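Local coordinates for replicase polyprotein 1a (Avian infectious bronchitis virus, PDB 3LD1), which is represented here by a fragment of non-structural protein 2, a coronavirus replicase product of unsettled function that probably acts in the infected host cell, at residues Gln49-Phe52 and Gly57-Leu60; Ala18-Thr23 and Phe34-Lys39; Phe260-Ala265 and Lys308-Val313; Tyr328-Lys331 and Phe336-Ala339. The protein carries 3 engineered substitutions. One frame throughout, in Å; residues are numbered along the deposited sequence.

Interaction 1 (Gln49-Phe52 and Gly57-Leu60)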
loop_
_atom_site.group_PDB
_atom_site.type_symbol
_atom_site.label_atom_id
_atom_site.label_comp_id
_atom_site.label_asym_id
_atom_site.label_seq_id
_atom_site.Cartn_x
_atom_site.Cartn_y
_atom_site.Cartn_z
ATOM N N GLN A 49 34.171 1.218 7.368
ATOM C CA GLN A 49 34.086 2.588 7.054
ATOM C C GLN A 49 33.112 2.833 5.913
ATOM O O GLN A 49 32.955 1.994 5.039
ATOM C CB GLN A 49 35.448 3.045 6.674
ATOM C CG GLN A 49 35.484 4.526 6.428
ATOM C CD GLN A 49 36.753 4.929 5.721
ATOM O OE1 GLN A 49 37.828 4.777 6.275
ATOM N NE2 GLN A 49 36.633 5.391 4.470
ATOM N N PHE A 50 32.430 3.964 5.942
ATOM C CA PHE A 50 31.537 4.341 4.868
ATOM C C PHE A 50 31.255 5.834 5.023
ATOM O O PHE A 50 31.533 6.438 6.084
ATOM C CB PHE A 50 30.246 3.554 4.957
ATOM C CG PHE A 50 29.333 3.957 6.121
ATOM C CD1 PHE A 50 29.514 3.404 7.415
ATOM C CD2 PHE A 50 28.269 4.835 5.915
ATOM C CE1 PHE A 50 28.649 3.761 8.522
ATOM C CE2 PHE A 50 27.388 5.229 6.984
ATOM C CZ PHE A 50 27.565 4.694 8.289
ATOM N N LYS A 51 30.698 6.428 3.978
ATOM C CA LYS A 51 30.541 7.850 3.907
ATOM C C LYS A 51 29.209 8.333 4.456
ATOM O O LYS A 51 28.219 7.643 4.338
ATOM C CB LYS A 51 30.551 8.259 2.451
ATOM C CG LYS A 51 31.952 8.268 1.789
ATOM C CD LYS A 51 31.763 8.765 0.295
ATOM C CE LYS A 51 32.982 8.412 -0.560
ATOM N NZ LYS A 51 33.293 9.678 -1.279
ATOM N N PHE A 52 29.154 9.564 4.954
ATOM C CA PHE A 52 27.916 10.133 5.387
ATOM C C PHE A 52 27.831 11.598 4.936
ATOM O O PHE A 52 28.422 12.482 5.522
ATOM C CB PHE A 52 27.821 9.918 6.897
ATOM C CG PHE A 52 26.549 10.410 7.542
ATOM C CD1 PHE A 52 25.306 10.355 6.875
ATOM C CD2 PHE A 52 26.601 10.944 8.862
ATOM C CE1 PHE A 52 24.095 10.836 7.521
ATOM C CE2 PHE A 52 25.411 11.447 9.502
ATOM C CZ PHE A 52 24.160 11.379 8.831
ATOM N N GLY A 57 28.736 18.990 5.610
ATOM C CA GLY A 57 29.728 18.355 4.712
ATOM C C GLY A 57 29.927 16.859 4.978
ATOM O O GLY A 57 29.233 16.239 5.820
ATOM N N LEU A 58 30.859 16.266 4.240
ATOM C CA LEU A 58 30.981 14.831 4.143
ATOM C C LEU A 58 31.731 14.339 5.379
ATOM O O LEU A 58 32.798 14.865 5.678
ATOM C CB LEU A 58 31.781 14.486 2.888
ATOM C CG LEU A 58 32.245 13.033 2.655
ATOM C CD1 LEU A 58 31.069 12.034 2.759
ATOM C CD2 LEU A 58 32.891 12.915 1.268
ATOM N N PHE A 59 31.203 13.363 6.124
ATOM C CA PHE A 59 32.088 12.722 7.124
ATOM C C PHE A 59 32.189 11.284 6.767
ATOM O O PHE A 59 31.389 10.763 5.956
ATOM C CB PHE A 59 31.636 12.842 8.590
ATOM C CG PHE A 59 31.567 14.274 9.119
ATOM C CD1 PHE A 59 32.483 14.724 10.055
ATOM C CD2 PHE A 59 30.534 15.151 8.717
ATOM C CE1 PHE A 59 32.387 16.039 10.568
ATOM C CE2 PHE A 59 30.429 16.453 9.207
ATOM C CZ PHE A 59 31.351 16.907 10.137
ATOM N N LEU A 60 33.175 10.648 7.371
ATOM C CA LEU A 60 33.284 9.214 7.284
ATOM C C LEU A 60 32.967 8.625 8.672
ATOM O O LEU A 60 33.486 9.150 9.698
ATOM C CB LEU A 60 34.699 8.830 6.874
ATOM C CG LEU A 60 35.387 9.612 5.740
ATOM C CD1 LEU A 60 36.794 8.985 5.531
ATOM C CD2 LEU A 60 34.557 9.731 4.414
#
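Phe52 and Phe59 face each other as an antiparallel hydrogen-bonded pair, the strand axes 4.7 Å apart and their N-to-C directions 150° apart. Phe52 N gives its hydrogen to Phe59 O at 2.7 Å, and Phe59 N returns a straighter bond to Phe52 O at 3.0 Å, its donor standing above the carbonyl plane. Next along the strands, Lys51 and Leu60 form a non-hydrogen-bonded pair, and the CA-H of Leu60 meets Phe50 O. These strands make the beta hairpin 50-54/57-64, which forms one edge of the N-terminal mixed sheet, where 50-54 is an outermost strand. On the face of Lys51 and Leu60, the two side chains lie side by side and point the same way, with Lys51 CG 4.0 Å from Leu60 CD2. The CD1 methyl of Leu58 comes to Lys51 CB at 3.8 Å, so the aliphatic part of the lysine lies among leucine methyls. Gln49, with CG anti to the backbone N (chi1 -175°), reaches across to set NE2 3.8 Å from Leu60 CD1, a packing contact. The other face carries the rings of Phe52 and Phe59, which diverge: Phe52 meets Phe40, and Phe59 meets Phe89.

Interaction 2 (Ala18-Thr23 and Phe34-Lys39)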
loop_
_atom_site.group_PDB
_atom_site.type_symbol
_atom_site.label_atom_id
_atom_site.label_comp_id
_atom_site.label_asym_id
_atom_site.label_seq_id
_atom_site.Cartn_x
_atom_site.Cartn_y
_atom_site.Cartn_z
ATOM N N ALA A 18 19.574 11.208 16.314
ATOM C CA ALA A 18 20.161 12.554 16.206
ATOM C C ALA A 18 21.320 12.514 15.240
ATOM O O ALA A 18 21.456 13.427 14.442
ATOM C CB ALA A 18 20.600 13.087 17.500
ATOM N N LEU A 19 22.175 11.486 15.338
ATOM C CA LEU A 19 23.302 11.332 14.389
ATOM C C LEU A 19 22.689 11.332 12.991
ATOM O O LEU A 19 22.891 12.260 12.237
ATOM C CB LEU A 19 24.036 10.034 14.618
ATOM C CG LEU A 19 25.101 9.598 13.595
ATOM C CD1 LEU A 19 26.170 10.681 13.391
ATOM C CD2 LEU A 19 25.729 8.254 14.055
ATOM N N PHE A 20 21.868 10.343 12.657
ATOM C CA PHE A 20 21.294 10.316 11.304
ATOM C C PHE A 20 20.646 11.655 10.831
ATOM O O PHE A 20 20.648 12.002 9.647
ATOM C CB PHE A 20 20.258 9.174 11.128
ATOM C CG PHE A 20 19.727 9.053 9.679
ATOM C CD1 PHE A 20 20.544 8.526 8.668
ATOM C CD2 PHE A 20 18.437 9.508 9.348
ATOM C CE1 PHE A 20 20.041 8.432 7.339
ATOM C CE2 PHE A 20 17.904 9.395 8.050
ATOM C CZ PHE A 20 18.693 8.893 7.026
ATOM N N PHE A 21 20.072 12.410 11.750
ATOM C CA PHE A 21 19.378 13.598 11.318
ATOM C C PHE A 21 20.260 14.769 10.861
ATOM O O PHE A 21 19.760 15.892 10.648
ATOM C CB PHE A 21 18.480 14.018 12.446
ATOM C CG PHE A 21 17.273 13.182 12.561
ATOM C CD1 PHE A 21 16.830 12.432 11.454
ATOM C CD2 PHE A 21 16.505 13.188 13.750
ATOM C CE1 PHE A 21 15.656 11.645 11.572
ATOM C CE2 PHE A 21 15.339 12.388 13.877
ATOM C CZ PHE A 21 14.926 11.630 12.800
ATOM N N TYR A 22 21.567 14.532 10.733
ATOM C CA TYR A 22 22.465 15.509 10.112
ATOM C C TYR A 22 22.445 15.370 8.615
ATOM O O TYR A 22 23.027 16.205 7.929
ATOM C CB TYR A 22 23.902 15.313 10.579
ATOM C CG TYR A 22 24.190 15.973 11.882
ATOM C CD1 TYR A 22 25.028 17.128 11.933
ATOM C CD2 TYR A 22 23.669 15.444 13.099
ATOM C CE1 TYR A 22 25.309 17.784 13.211
ATOM C CE2 TYR A 22 23.956 16.076 14.346
ATOM C CZ TYR A 22 24.765 17.262 14.354
ATOM O OH TYR A 22 25.034 17.890 15.480
ATOM N N THR A 23 21.787 14.312 8.115
ATOM C CA THR A 23 21.799 13.945 6.700
ATOM C C THR A 23 21.358 15.117 5.813
ATOM O O THR A 23 20.552 15.985 6.247
ATOM C CB THR A 23 20.887 12.743 6.411
ATOM O OG1 THR A 23 21.142 12.280 5.076
ATOM C CG2 THR A 23 19.415 13.144 6.553
ATOM N N PHE A 34 12.597 5.783 3.732
ATOM C CA PHE A 34 12.786 4.524 4.400
ATOM C C PHE A 34 14.035 3.848 3.810
ATOM O O PHE A 34 14.859 3.269 4.527
ATOM C CB PHE A 34 11.532 3.652 4.166
ATOM C CG PHE A 34 11.687 2.206 4.556
ATOM C CD1 PHE A 34 11.391 1.795 5.841
ATOM C CD2 PHE A 34 12.106 1.264 3.630
ATOM C CE1 PHE A 34 11.503 0.432 6.275
ATOM C CE2 PHE A 34 12.205 -0.118 4.005
ATOM C CZ PHE A 34 11.888 -0.533 5.362
ATOM N N ALA A 35 14.165 3.903 2.486
ATOM C CA ALA A 35 15.331 3.271 1.849
ATOM C C ALA A 35 16.682 3.854 2.366
ATOM O O ALA A 35 17.624 3.084 2.766
ATOM C CB ALA A 35 15.207 3.303 0.284
ATOM N N VAL A 36 16.743 5.179 2.438
ATOM C CA VAL A 36 17.948 5.879 2.890
ATOM C C VAL A 36 18.303 5.561 4.374
ATOM O O VAL A 36 19.480 5.289 4.697
ATOM C CB VAL A 36 17.840 7.418 2.706
ATOM C CG1 VAL A 36 19.121 8.054 3.043
ATOM C CG2 VAL A 36 17.401 7.817 1.230
ATOM N N ARG A 37 17.313 5.563 5.269
ATOM C CA ARG A 37 17.604 5.317 6.668
ATOM C C ARG A 37 17.968 3.834 6.838
ATOM O O ARG A 37 18.863 3.479 7.595
ATOM C CB ARG A 37 16.417 5.759 7.541
ATOM C CG ARG A 37 16.558 5.487 9.063
ATOM C CD ARG A 37 17.777 6.168 9.603
ATOM N NE ARG A 37 18.195 5.792 10.992
ATOM C CZ ARG A 37 17.663 6.393 12.044
ATOM N NH1 ARG A 37 16.688 7.275 11.836
ATOM N NH2 ARG A 37 18.061 6.096 13.262
ATOM N N GLN A 38 17.311 2.964 6.092
ATOM C CA GLN A 38 17.650 1.536 6.193
ATOM C C GLN A 38 19.105 1.289 5.745
ATOM O O GLN A 38 19.861 0.638 6.451
ATOM C CB GLN A 38 16.603 0.654 5.460
ATOM C CG GLN A 38 17.208 -0.617 4.845
ATOM C CD GLN A 38 16.289 -1.231 3.726
ATOM O OE1 GLN A 38 15.211 -1.833 3.988
ATOM N NE2 GLN A 38 16.726 -1.052 2.460
ATOM N N LYS A 39 19.515 1.852 4.613
ATOM C CA LYS A 39 20.948 1.712 4.151
ATOM C C LYS A 39 21.936 2.205 5.212
ATOM O O LYS A 39 23.034 1.658 5.464
ATOM C CB LYS A 39 21.153 2.543 2.876
ATOM C CG LYS A 39 22.527 2.476 2.229
ATOM C CD LYS A 39 22.474 3.145 0.794
ATOM C CE LYS A 39 23.845 2.996 0.122
ATOM N NZ LYS A 39 23.679 2.654 -1.360
#
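At the C-terminal end of helix 13-20, the ring of Phe20 packs against Arg37 of helix 30-46, an aromatic-aliphatic contact in the interior between two helices. CD of Arg37 sits over the centre of the Phe20 ring, 3.4 Å from the centroid and 12° off the ring normal, which makes this a CH-pi contact. Its nearest ring atom is CD2 of Phe20, also 3.4 Å away. The arginine is extended at chi1 but turns at CG (chi2 58°), and this bend carries the chain over the ring. Beyond CD the guanidinium runs on past the rim, with CZ of Arg37 3.9 Å from CB of Phe20 and its plane tilted by 23° from that of the ring. Helix 13-20 gives way here to a type I turn from Phe20 to Thr23, and the CG2 methyl of Thr23 lies on the opposite face of the same ring. Val36 joins at the edge, its CG1 4.1 Å from CZ of Phe20 and near the ring plane. The polar end of Arg37 is held by salt bridges from NE to Asp41 and from NH2 to Asp17, so each helix contributes a carboxylate that helps fix the guanidinium beside the phenylalanine. Trp133 of helix 128-134 also meets the Phe20 ring edge-to-face.

Interaction 3 (Phe260-Ala265 and Lys308-Val313)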
loop_
_atom_site.group_PDB
_atom_site.type_symbol
_atom_site.label_atom_id
_atom_site.label_comp_id
_atom_site.label_asym_id
_atom_site.label_seq_id
_atom_site.Cartn_x
_atom_site.Cartn_y
_atom_site.Cartn_z
ATOM N N PHE A 260 -18.742 -8.454 -10.114
ATOM C CA PHE A 260 -17.379 -8.676 -9.797
ATOM C C PHE A 260 -17.016 -10.081 -10.194
ATOM O O PHE A 260 -17.355 -11.037 -9.484
ATOM C CB PHE A 260 -17.197 -8.497 -8.286
ATOM C CG PHE A 260 -17.272 -7.071 -7.852
ATOM C CD1 PHE A 260 -18.476 -6.486 -7.543
ATOM C CD2 PHE A 260 -16.123 -6.297 -7.765
ATOM C CE1 PHE A 260 -18.538 -5.130 -7.173
ATOM C CE2 PHE A 260 -16.168 -4.933 -7.415
ATOM C CZ PHE A 260 -17.363 -4.347 -7.112
ATOM N N PHE A 261 -16.326 -10.165 -11.336
ATOM C CA PHE A 261 -15.991 -11.381 -11.998
ATOM C C PHE A 261 -14.611 -11.794 -11.541
ATOM O O PHE A 261 -14.052 -11.172 -10.647
ATOM C CB PHE A 261 -16.038 -11.086 -13.470
ATOM C CG PHE A 261 -17.433 -11.174 -14.053
ATOM C CD1 PHE A 261 -18.109 -10.043 -14.446
ATOM C CD2 PHE A 261 -18.091 -12.420 -14.157
ATOM C CE1 PHE A 261 -19.420 -10.129 -14.944
ATOM C CE2 PHE A 261 -19.366 -12.499 -14.646
ATOM C CZ PHE A 261 -20.040 -11.335 -15.025
ATOM N N ARG A 262 -14.032 -12.850 -12.112
ATOM C CA ARG A 262 -12.751 -13.386 -11.529
ATOM C C ARG A 262 -11.764 -12.272 -11.279
ATOM O O ARG A 262 -11.205 -12.169 -10.232
ATOM C CB ARG A 262 -12.088 -14.471 -12.413
ATOM C CG ARG A 262 -12.104 -15.901 -11.850
ATOM C CD ARG A 262 -13.084 -16.790 -12.578
ATOM N NE ARG A 262 -12.522 -17.817 -13.497
ATOM C CZ ARG A 262 -12.177 -17.622 -14.780
ATOM N NH1 ARG A 262 -12.240 -16.391 -15.348
ATOM N NH2 ARG A 262 -11.729 -18.662 -15.507
ATOM N N GLU A 263 -11.629 -11.407 -12.266
ATOM C CA GLU A 263 -10.497 -10.525 -12.412
ATOM C C GLU A 263 -10.879 -9.171 -12.846
ATOM O O GLU A 263 -10.015 -8.466 -13.248
ATOM C CB GLU A 263 -9.576 -11.072 -13.500
ATOM C CG GLU A 263 -8.702 -12.208 -13.040
ATOM C CD GLU A 263 -8.167 -13.002 -14.240
ATOM O OE1 GLU A 263 -6.956 -13.416 -14.189
ATOM O OE2 GLU A 263 -8.973 -13.188 -15.235
ATOM N N ALA A 264 -12.154 -8.792 -12.780
ATOM C CA ALA A 264 -12.583 -7.457 -13.205
ATOM C C ALA A 264 -13.917 -7.067 -12.595
ATOM O O ALA A 264 -14.744 -7.946 -12.265
ATOM C CB ALA A 264 -12.699 -7.372 -14.737
ATOM N N ALA A 265 -14.131 -5.750 -12.475
ATOM C CA ALA A 265 -15.388 -5.228 -12.040
ATOM C C ALA A 265 -16.026 -4.486 -13.167
ATOM O O ALA A 265 -15.344 -3.665 -13.826
ATOM C CB ALA A 265 -15.210 -4.282 -10.928
ATOM N N LYS A 308 -18.448 -23.946 -16.578
ATOM C CA LYS A 308 -17.238 -23.177 -16.905
ATOM C C LYS A 308 -16.245 -24.010 -17.709
ATOM O O LYS A 308 -16.238 -25.242 -17.601
ATOM C CB LYS A 308 -16.590 -22.671 -15.603
ATOM C CG LYS A 308 -17.462 -21.646 -14.883
ATOM C CD LYS A 308 -17.308 -21.583 -13.360
ATOM C CE LYS A 308 -18.533 -20.795 -12.836
ATOM N NZ LYS A 308 -18.490 -20.354 -11.408
ATOM N N ALA A 309 -15.384 -23.363 -18.489
ATOM C CA ALA A 309 -14.463 -24.103 -19.377
ATOM C C ALA A 309 -12.993 -23.962 -19.064
ATOM O O ALA A 309 -12.188 -24.923 -19.242
ATOM C CB ALA A 309 -14.703 -23.781 -20.876
ATOM N N GLU A 310 -12.599 -22.784 -18.620
ATOM C CA GLU A 310 -11.183 -22.654 -18.310
ATOM C C GLU A 310 -10.434 -22.867 -19.593
ATOM O O GLU A 310 -9.684 -23.846 -19.706
ATOM C CB GLU A 310 -10.727 -23.763 -17.329
ATOM C CG GLU A 310 -9.527 -23.367 -16.565
ATOM C CD GLU A 310 -9.769 -22.020 -15.926
ATOM O OE1 GLU A 310 -9.717 -20.991 -16.664
ATOM O OE2 GLU A 310 -10.065 -21.987 -14.702
ATOM N N ILE A 311 -10.659 -21.992 -20.571
ATOM C CA ILE A 311 -9.894 -22.052 -21.809
ATOM C C ILE A 311 -9.739 -20.644 -22.341
ATOM O O ILE A 311 -10.527 -19.743 -21.986
ATOM C CB ILE A 311 -10.523 -22.994 -22.926
ATOM C CG1 ILE A 311 -11.866 -22.493 -23.410
ATOM C CG2 ILE A 311 -10.629 -24.450 -22.493
ATOM C CD1 ILE A 311 -11.701 -21.784 -24.651
ATOM N N PRO A 312 -8.720 -20.456 -23.184
ATOM C CA PRO A 312 -8.478 -19.231 -23.908
ATOM C C PRO A 312 -9.724 -18.638 -24.580
ATOM O O PRO A 312 -10.496 -19.332 -25.280
ATOM C CB PRO A 312 -7.442 -19.654 -24.953
ATOM C CG PRO A 312 -6.610 -20.685 -24.226
ATOM C CD PRO A 312 -7.658 -21.454 -23.435
ATOM N N VAL A 313 -9.917 -17.353 -24.319
ATOM C CA VAL A 313 -10.832 -16.612 -25.085
ATOM C C VAL A 313 -10.300 -16.403 -26.525
ATOM O O VAL A 313 -9.219 -15.884 -26.701
ATOM C CB VAL A 313 -11.108 -15.277 -24.403
ATOM C CG1 VAL A 313 -11.950 -14.375 -25.330
ATOM C CG2 VAL A 313 -11.809 -15.525 -23.048
#
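Arg262 leaves its backbone with chi1 at -111° and bends at both chi2 and chi3, each far from the usual staggered values, and this folded chain carries the guanidinium toward Glu310. The glutamate reaches out from the other side with CG roughly anti to its backbone N (chi1 -156°) and a bend at chi2. The two ends meet in a salt bridge, NH2 of Arg262 lying 3.3 Å from OE1 of Glu310. OE2 of Glu310 stands farther from the same nitrogen, at 3.8 Å, so the approach is made mainly through one carboxylate oxygen rather than as a bidentate pair. OE1 comes in at the edge of the guanidinium and near its plane, and the two planes are nearly parallel, 8° apart, with the carboxylate stepped slightly to one side of the guanidinium plane. The separation is long for such a pair, and the contact is best read as a mainly electrostatic one. The arginine has further ties: its backbone N is hydrogen-bonded to OD2 of Asp349, while NH1 makes a weak hydrogen bond to His348 O. Phe261 N bonds to Ala264 O at 2.9 Å across the turn that carries Arg262. The whole is a surface salt bridge between two loops, linking the hairpin turn of the antiparallel sheet 253-285 to the loop between strands 302-308 and 316-322 of the C-terminal sheet.

Interaction 4 (Tyr328-Lys331 and Phe336-Ala339)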
loop_
_atom_site.group_PDB
_atom_site.type_symbol
_atom_site.label_atom_id
_atom_site.label_comp_id
_atom_site.label_asym_id
_atom_site.label_seq_id
_atom_site.Cartn_x
_atom_site.Cartn_y
_atom_site.Cartn_z
ATOM N N TYR A 328 -20.190 -12.098 -25.122
ATOM C CA TYR A 328 -19.313 -12.446 -26.206
ATOM C C TYR A 328 -19.380 -13.936 -26.282
ATOM O O TYR A 328 -19.403 -14.648 -25.254
ATOM C CB TYR A 328 -17.903 -12.116 -25.829
ATOM C CG TYR A 328 -16.862 -12.461 -26.875
ATOM C CD1 TYR A 328 -16.756 -11.702 -28.056
ATOM C CD2 TYR A 328 -15.956 -13.545 -26.675
ATOM C CE1 TYR A 328 -15.801 -12.020 -29.004
ATOM C CE2 TYR A 328 -14.991 -13.860 -27.617
ATOM C CZ TYR A 328 -14.911 -13.097 -28.784
ATOM O OH TYR A 328 -13.941 -13.360 -29.734
ATOM N N VAL A 329 -19.325 -14.414 -27.514
ATOM C CA VAL A 329 -19.570 -15.786 -27.803
ATOM C C VAL A 329 -18.505 -16.141 -28.874
ATOM O O VAL A 329 -18.255 -15.380 -29.823
ATOM C CB VAL A 329 -21.083 -15.866 -28.180
ATOM C CG1 VAL A 329 -21.381 -15.816 -29.672
ATOM C CG2 VAL A 329 -21.738 -16.908 -27.512
ATOM N N PHE A 330 -17.834 -17.272 -28.694
ATOM C CA PHE A 330 -16.857 -17.717 -29.641
ATOM C C PHE A 330 -16.910 -19.226 -29.834
ATOM O O PHE A 330 -17.385 -19.921 -28.974
ATOM C CB PHE A 330 -15.459 -17.270 -29.209
ATOM C CG PHE A 330 -14.970 -17.844 -27.909
ATOM C CD1 PHE A 330 -15.284 -17.240 -26.711
ATOM C CD2 PHE A 330 -14.098 -18.928 -27.901
ATOM C CE1 PHE A 330 -14.760 -17.719 -25.501
ATOM C CE2 PHE A 330 -13.545 -19.439 -26.700
ATOM C CZ PHE A 330 -13.894 -18.840 -25.504
ATOM N N LYS A 331 -16.387 -19.697 -30.974
ATOM C CA LYS A 331 -16.276 -21.109 -31.378
ATOM C C LYS A 331 -14.817 -21.632 -31.224
ATOM O O LYS A 331 -13.854 -20.949 -31.532
ATOM C CB LYS A 331 -16.724 -21.222 -32.841
ATOM C CG LYS A 331 -17.271 -22.587 -33.292
ATOM C CD LYS A 331 -17.484 -22.698 -34.831
ATOM C CE LYS A 331 -17.928 -24.178 -35.217
ATOM N NZ LYS A 331 -17.949 -24.478 -36.681
ATOM N N PHE A 336 -18.833 -24.267 -28.755
ATOM C CA PHE A 336 -19.046 -22.862 -28.519
ATOM C C PHE A 336 -18.881 -22.454 -27.101
ATOM O O PHE A 336 -19.113 -23.218 -26.164
ATOM C CB PHE A 336 -20.423 -22.463 -28.949
ATOM C CG PHE A 336 -20.585 -22.345 -30.422
ATOM C CD1 PHE A 336 -21.110 -23.416 -31.171
ATOM C CD2 PHE A 336 -20.211 -21.180 -31.079
ATOM C CE1 PHE A 336 -21.277 -23.325 -32.586
ATOM C CE2 PHE A 336 -20.348 -21.060 -32.520
ATOM C CZ PHE A 336 -20.893 -22.134 -33.275
ATOM N N TYR A 337 -18.524 -21.190 -26.952
ATOM C CA TYR A 337 -18.421 -20.621 -25.636
ATOM C C TYR A 337 -18.928 -19.177 -25.481
ATOM O O TYR A 337 -19.068 -18.430 -26.453
ATOM C CB TYR A 337 -17.006 -20.730 -25.178
ATOM C CG TYR A 337 -16.485 -22.104 -25.274
ATOM C CD1 TYR A 337 -15.866 -22.545 -26.453
ATOM C CD2 TYR A 337 -16.546 -22.979 -24.176
ATOM C CE1 TYR A 337 -15.312 -23.813 -26.539
ATOM C CE2 TYR A 337 -16.002 -24.239 -24.260
ATOM C CZ TYR A 337 -15.379 -24.636 -25.449
ATOM O OH TYR A 337 -14.832 -25.888 -25.579
ATOM N N ALA A 338 -19.221 -18.818 -24.235
ATOM C CA ALA A 338 -19.648 -17.459 -23.963
ATOM C C ALA A 338 -18.778 -16.829 -22.884
ATOM O O ALA A 338 -18.225 -17.545 -21.986
ATOM C CB ALA A 338 -21.094 -17.433 -23.530
ATOM N N ALA A 339 -18.695 -15.491 -22.946
ATOM C CA ALA A 339 -17.930 -14.742 -21.954
ATOM C C ALA A 339 -18.512 -13.361 -21.686
ATOM O O ALA A 339 -19.294 -12.804 -22.539
ATOM C CB ALA A 339 -16.483 -14.638 -22.356
#
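Lys331 runs as an extended chain over one face of the Phe336 ring, and each of its methylenes finds the ring in turn. CB of Lys331 starts 3.6 Å from CE2 of Phe336. CG comes nearest, 3.5 Å from the same CE2, and sits above the plane toward the rim in a CH-pi contact, 22° off the ring normal. CD moves along to CZ of Phe336 at 3.8 Å, and CE, at 4.1 Å from CZ, is the last carbon in touch before the ammonium end leads away. The lysine and the phenylalanine form a non-hydrogen-bonded pair in the beta hairpin of strands 325-332 and 335-342, part of the mixed C-terminal sheet. Val329 and Ala338 share this face, with CG2 of Val329 packed on CB of Ala338. On the other face Phe330 takes chi1 63°, the crowded position between its backbone N and carbonyl carbon, which brings the ring over its partner: CB of Tyr337 lies 3.8 Å from the Phe330 ring centroid in a second CH-pi contact. The two rings themselves are slid apart and barely overlap. Reciprocal N-H...O bonds tie Phe330 to Tyr337 and Tyr328 to Ala339, and the one from Tyr337 N to Phe330 O, 2.6 Å long, runs nearly along the carbonyl axis. Tyr328 turns its ring edge to the methyl of Ala339, and its hydroxyl is hydrogen-bonded to Glu314 O. Strand 345-355 pairs with the other edge of 335-342, and its Cys353 touches Phe336 and Ala338.

How the interactions relate
The four contacts fall into two pairs at opposite sides of the chain's centre. Interactions 2 and 1 come first along the sequence, their centres about 12 Å apart, and helix 30-46 leads straight into strand 50-54. They touch where the Phe52 ring of the N-terminal sheet packs on the backbone at the C-terminal end of helix 13-20, Phe52 CZ lying 3.7 Å from Phe20 O. Interactions 3 and 4 follow, also about 12 Å apart between centres, with Ile311, Pro312 and Val313 of the loop packing on Phe330 of the hairpin. Between the pairs, centres stand about 47 to 66 Å apart, consistent with an elongated molecule in which each end builds its own core.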